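Local atomic coordinates of MlnD (Bacillus methylotrophicus, PDB entry 5IL5), a protein that forms part of a trans-AT polyketide synthase for macrolactin, its dehydratase domain probably removing water from beta-hydroxyacyl chains carried by acyl carrier protein. Residues F69-Q74 with E235-I240; I91-L96 with K241-F246; E95-E100 with Y135-L140. All blocks are in the same frame, centred on the assembly; numbering follows the deposited sequence.

The three contacts illustrate how paired hotdog folds are sewn together around shared strands. Strand 92-98 lies between strand 239-245 and strand 134-140: contact 2 pairs it with the former, contact 3 with the latter, and Glu-95 and Leu-96 belong to both. Contact 1 packs the loop ahead of helix 74-86 against the chain entering strand 239-245, with its centre about 9 Å from that of contact 3 and about 14 Å from that of contact 2. A probable hydrogen bond, Leu-96 N to Ile-240 O at 2.7 Å, ties all three together. Contacts 1 and 2 bridge the predicted N- and C-terminal hotdogs; contact 3 stays within the first.

Contact 1. Residues F69-Q74 with E235-I240; sequences FPFLSQ and ELPENI
Two similar first torsions, -70° at Phe-71 and -63° at Leu-72, set each CG opposite its own carbonyl carbon, and from there both side chains reach residues 235-240. Leu-236 answers with CG opposite its backbone N (chi1 174°), which carries CD1 to the phenyl rim. The ring of Phe-71 is the main surface of the contact. Over one of its faces lies Pro-237 CD, 4.2 Å from the ring centroid and displaced toward the rim, a CH-pi contact. Leu-236 CA sits above the plane as well, again toward the rim, while Leu-236 CD1 reaches CE1 of Phe-71 at 3.7 Å, the two side chains crossing at about a right angle. At the far end of the ring, CE2 meets the carbonyl oxygen of Glu-235 obliquely. Leu-72 works through one branch alone: its CD2 touches both Pro-237 CG, at 3.9 Å, and Ile-240 CD1, at 3.8 Å.

No hydrogen bond spans the two segments, and the contact is mainly apolar packing in a buried setting. Residues 69-74 are braced by polar bonds of their own. A type I turn from Phe-71 to Gln-74 is closed by Gln-74 N bonding to Phe-71 O at 3.2 Å, and Gln-74 NE2 adds a weak bond to the same oxygen.

Tyr-222 of helix 215-229 touches both Leu-72 and Pro-237, while Phe-98 packs on Leu-72 and Ile-240. Further along, Glu-238 and Asn-239 form a classic beta bulge opposite Val-286. Packing of a turn ahead of helix 74-86 against the entry to strand 239-245 thus brings the two predicted hotdogs together, as in the double-hotdog fold of polyketide synthase dehydratase domains.

Contact 2. Residues I91-L96 with K241-F246; sequences IKLTEL and KECTIF
The carboxylate of Glu-242 has the end of Lys-92 above its plane: Lys-92 CE lies 3.1 Å from Glu-242 OE2, and NZ lies 3.4 Å from OE1 in a salt bridge whose hydrogen bond is weak. Within residues 241-246 another flat group, the ring of Phe-246, carries Thr-244 CG2 over one face, offset toward the rim. Glu-242 and Thr-244 belong to an antiparallel strand pair that joins the two halves of the double hotdog, strand 92-94 running against strand 241-245 with their axes 4.6 Å apart; Phe-246 follows its end.

Lys-92 shows how a long chain is aimed. It leaves with CG opposite the backbone N, stays extended through CD and CE, then bends at its last torsion (chi4 83°). Lys-92 NZ donates to Thr-244 OG1 at 2.8 Å, so the ammonium is gripped mainly by the hydroxyl, with the carboxylate a weaker second partner; it also makes a cation-pi contact with Tyr-147. Thr-94 lies alongside Glu-242 on this same face.

Leu-93 and Cys-243 point to the other face and form a hydrogen-bonded pair, Leu-93 N to Cys-243 O and Cys-243 N to Leu-93 O both being 2.7 Å. Leu-93 CD1 also approaches Ile-245 CD1. Helix 74-86 packs here, Ala-78 on Leu-93 and Ile-75 on Cys-243, as the central helix of a hotdog does.

Beside the classic bulge that Lys-241 and Glu-242 make opposite Ser-283, Glu-95 N donates to Lys-241 O at 2.8 Å, approaching from 36° out of the carbonyl plane.

Contact 3. Residues E95-E100 with Y135-L140; sequences ELSFRE and YSSGRL
Tyr-135 meets Glu-100 from the first side-chain atom onward. Tyr-135 CB lies 3.8 Å from Glu-100 O; CG is a little farther from that oxygen; CD1 of the same tyrosine comes to 3.6 Å from Glu-100 O, which lies at the ring edge and in its plane. CD1 also has Glu-100 CB beside it. Beyond CD1 the ring takes no further part across the pair, and Tyr-135 also packs on Gln-74 and Lys-128. The first torsion, -71°, sets CG opposite the carbonyl carbon and brings the CD1 edge of the ring to Glu-100.

Tyr-135 O accepts two bonds. Arg-99 N reaches Tyr-135 O at 2.8 Å. Glu-100 N reaches Tyr-135 O at 3.1 Å, from the same face of its plane. The fork comes where the chain turns a corner at 135. Upstream of Arg-99, strand 96-98 is regularly paired with strand 136-140, antiparallel within the predicted N-terminal hotdog: Ser-97 N to Ser-137 O and Ser-137 N to Ser-97 O are both 2.7 Å, and Gly-138 CA approaches Glu-95 O in a CA-H...O contact. Next along, Phe-98 CD2 packs on Ser-136 CB at 3.5 Å, obliquely, beside Gln-74, which takes a weak bond from Ser-136 OG.

At the other end the side chain of Glu-95 runs alongside that of Arg-139, OE1 of Glu-95 touching CD of Arg-139 at 3.5 Å. Glu-95 OE2 stays 4.5 Å from Arg-139 NE, well out of the guanidinium plane. Attraction between these charges is therefore probably weakly directional, and strand register probably rests on the backbone bonds.

Contact 1. Residues F69-Q74 with E235-I240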
loop_
_atom_site.group_PDB
_atom_site.type_symbol
_atom_site.label_atom_id
_atom_site.label_comp_id
_atom_site.label_asym_id
_atom_site.label_seq_id
_atom_site.Cartn_x
_atom_site.Cartn_y
_atom_site.Cartn_z
ATOM N N PHE A 69 -22.574 2.305 -10.052
ATOM C CA PHE A 69 -21.853 3.397 -9.431
ATOM C C PHE A 69 -21.705 4.528 -10.446
ATOM O O PHE A 69 -21.372 4.272 -11.607
ATOM C CB PHE A 69 -20.473 2.943 -8.961
ATOM C CG PHE A 69 -19.756 3.960 -8.126
ATOM C CD1 PHE A 69 -20.067 4.121 -6.788
ATOM C CD2 PHE A 69 -18.776 4.763 -8.679
ATOM C CE1 PHE A 69 -19.416 5.062 -6.021
ATOM C CE2 PHE A 69 -18.119 5.705 -7.912
ATOM C CZ PHE A 69 -18.440 5.854 -6.582
ATOM N N PRO A 70 -21.943 5.780 -10.049
ATOM C CA PRO A 70 -21.925 6.874 -11.028
ATOM C C PRO A 70 -20.629 6.896 -11.824
ATOM O O PRO A 70 -19.541 6.673 -11.286
ATOM C CB PRO A 70 -22.082 8.133 -10.165
ATOM C CG PRO A 70 -21.847 7.691 -8.754
ATOM C CD PRO A 70 -22.274 6.269 -8.701
ATOM N N PHE A 71 -20.755 7.181 -13.120
ATOM C CA PHE A 71 -19.598 7.155 -14.006
ATOM C C PHE A 71 -18.516 8.118 -13.541
ATOM O O PHE A 71 -17.375 7.717 -13.292
ATOM C CB PHE A 71 -20.022 7.498 -15.435
ATOM C CG PHE A 71 -20.832 6.433 -16.095
ATOM C CD1 PHE A 71 -20.225 5.263 -16.509
ATOM C CD2 PHE A 71 -22.187 6.600 -16.323
ATOM C CE1 PHE A 71 -20.952 4.271 -17.124
ATOM C CE2 PHE A 71 -22.923 5.604 -16.936
ATOM C CZ PHE A 71 -22.302 4.437 -17.340
ATOM N N LEU A 72 -18.859 9.402 -13.428
ATOM C CA LEU A 72 -17.835 10.435 -13.352
ATOM C C LEU A 72 -17.122 10.483 -12.005
ATOM O O LEU A 72 -16.038 11.068 -11.917
ATOM C CB LEU A 72 -18.459 11.798 -13.651
ATOM C CG LEU A 72 -19.053 11.982 -15.055
ATOM C CD1 LEU A 72 -19.432 13.432 -15.318
ATOM C CD2 LEU A 72 -18.112 11.469 -16.139
ATOM N N SER A 73 -17.667 9.850 -10.968
ATOM C CA SER A 73 -16.958 9.820 -9.695
ATOM C C SER A 73 -15.645 9.062 -9.790
ATOM O O SER A 73 -14.818 9.149 -8.877
ATOM C CB SER A 73 -17.832 9.192 -8.613
ATOM O OG SER A 73 -18.762 10.127 -8.097
ATOM N N GLN A 74 -15.447 8.310 -10.869
ATOM C CA GLN A 74 -14.174 7.647 -11.106
ATOM C C GLN A 74 -13.045 8.650 -11.289
ATOM O O GLN A 74 -11.879 8.323 -11.041
ATOM C CB GLN A 74 -14.315 6.753 -12.328
ATOM C CG GLN A 74 -15.250 5.606 -12.066
ATOM C CD GLN A 74 -15.661 4.884 -13.321
ATOM O OE1 GLN A 74 -14.875 4.160 -13.925
ATOM N NE2 GLN A 74 -16.914 5.062 -13.712
ATOM N N GLU A 235 -26.037 7.808 -22.135
ATOM C CA GLU A 235 -25.952 7.348 -20.754
ATOM C C GLU A 235 -24.652 6.580 -20.522
ATOM O O GLU A 235 -24.610 5.597 -19.777
ATOM C CB GLU A 235 -27.172 6.499 -20.380
ATOM C CG GLU A 235 -28.291 7.289 -19.701
ATOM C CD GLU A 235 -29.243 7.936 -20.698
ATOM O OE1 GLU A 235 -29.776 7.216 -21.571
ATOM O OE2 GLU A 235 -29.445 9.167 -20.622
ATOM N N LEU A 236 -23.588 7.026 -21.188
ATOM C CA LEU A 236 -22.221 6.604 -20.911
ATOM C C LEU A 236 -21.303 7.593 -21.618
ATOM O O LEU A 236 -21.335 7.674 -22.853
ATOM C CB LEU A 236 -21.953 5.181 -21.398
ATOM C CG LEU A 236 -20.495 4.735 -21.255
ATOM C CD1 LEU A 236 -20.458 3.329 -20.692
ATOM C CD2 LEU A 236 -19.741 4.802 -22.579
ATOM N N PRO A 237 -20.479 8.362 -20.903
ATOM C CA PRO A 237 -19.629 9.332 -21.604
ATOM C C PRO A 237 -18.366 8.669 -22.119
ATOM O O PRO A 237 -17.384 8.507 -21.389
ATOM C CB PRO A 237 -19.343 10.401 -20.539
ATOM C CG PRO A 237 -19.768 9.811 -19.217
ATOM C CD PRO A 237 -20.297 8.428 -19.442
ATOM N N GLU A 238 -18.392 8.311 -23.403
ATOM C CA GLU A 238 -17.316 7.523 -23.994
ATOM C C GLU A 238 -15.973 8.230 -23.868
ATOM O O GLU A 238 -14.958 7.589 -23.574
ATOM C CB GLU A 238 -17.651 7.221 -25.458
ATOM C CG GLU A 238 -16.851 6.078 -26.088
ATOM C CD GLU A 238 -17.512 5.522 -27.342
ATOM O OE1 GLU A 238 -18.357 6.227 -27.944
ATOM O OE2 GLU A 238 -17.185 4.376 -27.718
ATOM N N ASN A 239 -15.943 9.545 -24.082
ATOM C CA ASN A 239 -14.699 10.301 -24.044
ATOM C C ASN A 239 -14.899 11.645 -23.360
ATOM O O ASN A 239 -15.974 12.243 -23.429
ATOM C CB ASN A 239 -14.152 10.546 -25.443
ATOM C CG ASN A 239 -13.571 9.301 -26.067
ATOM O OD1 ASN A 239 -14.265 8.560 -26.754
ATOM N ND2 ASN A 239 -12.288 9.062 -25.829
ATOM N N ILE A 240 -13.854 12.095 -22.667
ATOM C CA ILE A 240 -13.790 13.449 -22.125
ATOM C C ILE A 240 -12.367 13.955 -22.330
ATOM O O ILE A 240 -11.409 13.332 -21.856
ATOM C CB ILE A 240 -14.183 13.509 -20.640
ATOM C CG1 ILE A 240 -15.539 12.816 -20.461
ATOM C CG2 ILE A 240 -14.233 14.962 -20.172
ATOM C CD1 ILE A 240 -16.186 12.984 -19.101
#

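Contact 2. Residues I91-L96 with K241-F246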
loop_
_atom_site.group_PDB
_atom_site.type_symbol
_atom_site.label_atom_id
_atom_site.label_comp_id
_atom_site.label_asym_id
_atom_site.label_seq_id
_atom_site.Cartn_x
_atom_site.Cartn_y
_atom_site.Cartn_z
ATOM N N ILE A 91 -4.197 18.223 -10.682
ATOM C CA ILE A 91 -4.970 19.372 -11.127
ATOM C C ILE A 91 -5.724 19.081 -12.414
ATOM O O ILE A 91 -6.871 19.498 -12.567
ATOM C CB ILE A 91 -4.055 20.603 -11.299
ATOM C CG1 ILE A 91 -3.372 20.988 -9.985
ATOM C CG2 ILE A 91 -4.865 21.783 -11.806
ATOM C CD1 ILE A 91 -4.332 21.271 -8.840
ATOM N N LYS A 92 -5.105 18.367 -13.345
ATOM C CA LYS A 92 -5.656 18.236 -14.680
ATOM C C LYS A 92 -5.611 16.776 -15.092
ATOM O O LYS A 92 -4.578 16.114 -14.952
ATOM C CB LYS A 92 -4.877 19.108 -15.670
ATOM C CG LYS A 92 -5.659 19.528 -16.913
ATOM C CD LYS A 92 -4.858 20.534 -17.729
ATOM C CE LYS A 92 -5.608 21.032 -18.964
ATOM N NZ LYS A 92 -6.563 22.140 -18.658
ATOM N N LEU A 93 -6.733 16.283 -15.594
ATOM C CA LEU A 93 -6.824 14.951 -16.160
ATOM C C LEU A 93 -7.227 15.125 -17.612
ATOM O O LEU A 93 -8.068 15.971 -17.928
ATOM C CB LEU A 93 -7.840 14.082 -15.412
ATOM C CG LEU A 93 -7.527 13.948 -13.921
ATOM C CD1 LEU A 93 -8.212 15.061 -13.133
ATOM C CD2 LEU A 93 -7.883 12.584 -13.357
ATOM N N THR A 94 -6.601 14.366 -18.500
ATOM C CA THR A 94 -6.865 14.514 -19.919
ATOM C C THR A 94 -7.163 13.152 -20.520
ATOM O O THR A 94 -6.784 12.113 -19.977
ATOM C CB THR A 94 -5.684 15.186 -20.641
ATOM O OG1 THR A 94 -4.529 14.341 -20.586
ATOM C CG2 THR A 94 -5.355 16.520 -19.966
ATOM N N GLU A 95 -7.863 13.183 -21.650
ATOM C CA GLU A 95 -8.127 12.005 -22.469
ATOM C C GLU A 95 -8.750 10.888 -21.634
ATOM O O GLU A 95 -8.218 9.785 -21.517
ATOM C CB GLU A 95 -6.844 11.525 -23.146
ATOM C CG GLU A 95 -6.046 12.621 -23.828
ATOM C CD GLU A 95 -4.745 12.092 -24.385
ATOM O OE1 GLU A 95 -4.615 10.842 -24.471
ATOM O OE2 GLU A 95 -3.867 12.922 -24.723
ATOM N N LEU A 96 -9.886 11.202 -21.030
ATOM C CA LEU A 96 -10.622 10.224 -20.246
ATOM C C LEU A 96 -11.476 9.366 -21.168
ATOM O O LEU A 96 -12.086 9.865 -22.117
ATOM C CB LEU A 96 -11.502 10.915 -19.207
ATOM C CG LEU A 96 -10.805 11.848 -18.217
ATOM C CD1 LEU A 96 -10.638 13.253 -18.793
ATOM C CD2 LEU A 96 -11.592 11.901 -16.921
ATOM N N LYS A 241 -12.223 15.073 -23.040
ATOM C CA LYS A 241 -10.891 15.528 -23.427
ATOM C C LYS A 241 -10.115 16.081 -22.233
ATOM O O LYS A 241 -8.971 15.683 -21.995
ATOM C CB LYS A 241 -10.991 16.566 -24.552
ATOM C CG LYS A 241 -11.440 15.979 -25.899
ATOM C CD LYS A 241 -10.569 16.476 -27.064
ATOM C CE LYS A 241 -10.945 15.840 -28.409
ATOM N NZ LYS A 241 -10.529 14.408 -28.529
ATOM N N GLU A 242 -10.710 17.003 -21.470
ATOM C CA GLU A 242 -10.010 17.610 -20.342
ATOM C C GLU A 242 -10.885 17.660 -19.101
ATOM O O GLU A 242 -12.106 17.823 -19.181
ATOM C CB GLU A 242 -9.531 19.032 -20.651
ATOM C CG GLU A 242 -8.168 19.090 -21.311
ATOM C CD GLU A 242 -7.715 20.508 -21.562
ATOM O OE1 GLU A 242 -8.524 21.434 -21.347
ATOM O OE2 GLU A 242 -6.542 20.701 -21.945
ATOM N N CYS A 243 -10.228 17.540 -17.946
ATOM C CA CYS A 243 -10.845 17.812 -16.650
ATOM C C CYS A 243 -9.835 18.556 -15.785
ATOM O O CYS A 243 -8.803 17.995 -15.406
ATOM C CB CYS A 243 -11.296 16.529 -15.963
ATOM S SG CYS A 243 -11.972 16.852 -14.335
ATOM N N THR A 244 -10.148 19.805 -15.454
ATOM C CA THR A 244 -9.273 20.669 -14.677
ATOM C C THR A 244 -9.973 21.049 -13.382
ATOM O O THR A 244 -11.161 21.384 -13.390
ATOM C CB THR A 244 -8.911 21.927 -15.473
ATOM O OG1 THR A 244 -8.519 21.561 -16.805
ATOM C CG2 THR A 244 -7.797 22.716 -14.793
ATOM N N ILE A 245 -9.236 20.999 -12.277
ATOM C CA ILE A 245 -9.765 21.301 -10.952
ATOM C C ILE A 245 -9.038 22.549 -10.479
ATOM O O ILE A 245 -7.907 22.466 -9.983
ATOM C CB ILE A 245 -9.577 20.141 -9.970
ATOM C CG1 ILE A 245 -10.096 18.828 -10.559
ATOM C CG2 ILE A 245 -10.305 20.419 -8.662
ATOM C CD1 ILE A 245 -9.337 17.651 -10.054
ATOM N N PHE A 246 -9.690 23.707 -10.609
ATOM C CA PHE A 246 -9.058 24.974 -10.260
ATOM C C PHE A 246 -9.132 25.259 -8.767
ATOM O O PHE A 246 -8.218 25.866 -8.197
ATOM C CB PHE A 246 -9.726 26.109 -11.030
ATOM C CG PHE A 246 -9.654 25.955 -12.514
ATOM C CD1 PHE A 246 -8.544 26.391 -13.212
ATOM C CD2 PHE A 246 -10.697 25.375 -13.214
ATOM C CE1 PHE A 246 -8.476 26.254 -14.582
ATOM C CE2 PHE A 246 -10.632 25.235 -14.584
ATOM C CZ PHE A 246 -9.522 25.676 -15.268
#

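Contact 3. Residues E95-E100 with Y135-L140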
loop_
_atom_site.group_PDB
_atom_site.type_symbol
_atom_site.label_atom_id
_atom_site.label_comp_id
_atom_site.label_asym_id
_atom_site.label_seq_id
_atom_site.Cartn_x
_atom_site.Cartn_y
_atom_site.Cartn_z
ATOM N N GLU A 95 -7.863 13.183 -21.650
ATOM C CA GLU A 95 -8.127 12.005 -22.469
ATOM C C GLU A 95 -8.750 10.888 -21.634
ATOM O O GLU A 95 -8.218 9.785 -21.517
ATOM C CB GLU A 95 -6.844 11.525 -23.146
ATOM C CG GLU A 95 -6.046 12.621 -23.828
ATOM C CD GLU A 95 -4.745 12.092 -24.385
ATOM O OE1 GLU A 95 -4.615 10.842 -24.471
ATOM O OE2 GLU A 95 -3.867 12.922 -24.723
ATOM N N LEU A 96 -9.886 11.202 -21.030
ATOM C CA LEU A 96 -10.622 10.224 -20.246
ATOM C C LEU A 96 -11.476 9.366 -21.168
ATOM O O LEU A 96 -12.086 9.865 -22.117
ATOM C CB LEU A 96 -11.502 10.915 -19.207
ATOM C CG LEU A 96 -10.805 11.848 -18.217
ATOM C CD1 LEU A 96 -10.638 13.253 -18.793
ATOM C CD2 LEU A 96 -11.592 11.901 -16.921
ATOM N N SER A 97 -11.498 8.062 -20.901
ATOM C CA SER A 97 -12.240 7.109 -21.718
ATOM C C SER A 97 -13.041 6.193 -20.804
ATOM O O SER A 97 -12.465 5.517 -19.948
ATOM C CB SER A 97 -11.291 6.295 -22.598
ATOM O OG SER A 97 -12.015 5.395 -23.409
ATOM N N PHE A 98 -14.359 6.169 -20.981
ATOM C CA PHE A 98 -15.243 5.315 -20.196
ATOM C C PHE A 98 -15.740 4.179 -21.080
ATOM O O PHE A 98 -16.379 4.421 -22.108
ATOM C CB PHE A 98 -16.404 6.120 -19.616
ATOM C CG PHE A 98 -15.971 7.152 -18.609
ATOM C CD1 PHE A 98 -15.464 8.379 -19.014
ATOM C CD2 PHE A 98 -16.046 6.884 -17.253
ATOM C CE1 PHE A 98 -15.062 9.319 -18.082
ATOM C CE2 PHE A 98 -15.645 7.822 -16.325
ATOM C CZ PHE A 98 -15.152 9.037 -16.741
ATOM N N ARG A 99 -15.452 2.944 -20.671
ATOM C CA ARG A 99 -15.715 1.769 -21.490
ATOM C C ARG A 99 -16.776 0.832 -20.935
ATOM O O ARG A 99 -17.488 0.201 -21.717
ATOM C CB ARG A 99 -14.416 0.984 -21.694
ATOM C CG ARG A 99 -13.494 1.646 -22.692
ATOM C CD ARG A 99 -12.115 1.038 -22.693
ATOM N NE ARG A 99 -12.133 -0.413 -22.834
ATOM C CZ ARG A 99 -11.052 -1.138 -23.092
ATOM N NH1 ARG A 99 -9.873 -0.547 -23.247
ATOM N NH2 ARG A 99 -11.150 -2.452 -23.194
ATOM N N GLU A 100 -16.890 0.706 -19.619
ATOM C CA GLU A 100 -17.885 -0.173 -19.026
ATOM C C GLU A 100 -18.459 0.480 -17.777
ATOM O O GLU A 100 -17.749 1.213 -17.075
ATOM C CB GLU A 100 -17.300 -1.548 -18.655
ATOM C CG GLU A 100 -16.906 -2.414 -19.849
ATOM C CD GLU A 100 -18.095 -2.842 -20.703
ATOM O OE1 GLU A 100 -19.243 -2.808 -20.192
ATOM O OE2 GLU A 100 -17.876 -3.213 -21.881
ATOM N N TYR A 135 -12.950 -0.386 -16.718
ATOM C CA TYR A 135 -14.140 0.454 -16.585
ATOM C C TYR A 135 -13.932 1.820 -17.234
ATOM O O TYR A 135 -14.788 2.291 -17.991
ATOM C CB TYR A 135 -14.509 0.638 -15.108
ATOM C CG TYR A 135 -15.058 -0.589 -14.409
ATOM C CD1 TYR A 135 -16.321 -1.073 -14.708
ATOM C CD2 TYR A 135 -14.327 -1.238 -13.422
ATOM C CE1 TYR A 135 -16.830 -2.184 -14.065
ATOM C CE2 TYR A 135 -14.831 -2.346 -12.772
ATOM C CZ TYR A 135 -16.083 -2.814 -13.099
ATOM O OH TYR A 135 -16.597 -3.918 -12.459
ATOM N N SER A 136 -12.804 2.469 -16.939
ATOM C CA SER A 136 -12.465 3.768 -17.508
ATOM C C SER A 136 -10.951 3.929 -17.461
ATOM O O SER A 136 -10.259 3.239 -16.705
ATOM C CB SER A 136 -13.152 4.918 -16.765
ATOM O OG SER A 136 -12.395 5.328 -15.640
ATOM N N SER A 137 -10.441 4.830 -18.296
ATOM C CA SER A 137 -9.010 5.087 -18.375
ATOM C C SER A 137 -8.793 6.569 -18.634
ATOM O O SER A 137 -9.691 7.279 -19.090
ATOM C CB SER A 137 -8.322 4.260 -19.469
ATOM O OG SER A 137 -8.928 4.450 -20.731
ATOM N N GLY A 138 -7.585 7.028 -18.336
ATOM C CA GLY A 138 -7.265 8.420 -18.554
ATOM C C GLY A 138 -5.809 8.706 -18.267
ATOM O O GLY A 138 -5.010 7.803 -18.010
ATOM N N ARG A 139 -5.477 9.988 -18.362
ATOM C CA ARG A 139 -4.135 10.489 -18.130
ATOM C C ARG A 139 -4.136 11.487 -16.984
ATOM O O ARG A 139 -5.162 12.083 -16.642
ATOM C CB ARG A 139 -3.585 11.144 -19.386
ATOM C CG ARG A 139 -3.232 10.150 -20.460
ATOM C CD ARG A 139 -2.581 10.853 -21.613
ATOM N NE ARG A 139 -1.423 11.621 -21.177
ATOM C CZ ARG A 139 -0.249 11.099 -20.839
ATOM N NH1 ARG A 139 -0.045 9.792 -20.900
ATOM N NH2 ARG A 139 0.732 11.895 -20.446
ATOM N N LEU A 140 -2.957 11.667 -16.407
ATOM C CA LEU A 140 -2.752 12.564 -15.285
ATOM C C LEU A 140 -1.626 13.524 -15.621
ATOM O O LEU A 140 -0.566 13.104 -16.095
ATOM C CB LEU A 140 -2.420 11.785 -14.012
ATOM C CG LEU A 140 -3.420 10.682 -13.678
ATOM C CD1 LEU A 140 -2.796 9.634 -12.778
ATOM C CD2 LEU A 140 -4.638 11.298 -13.025
#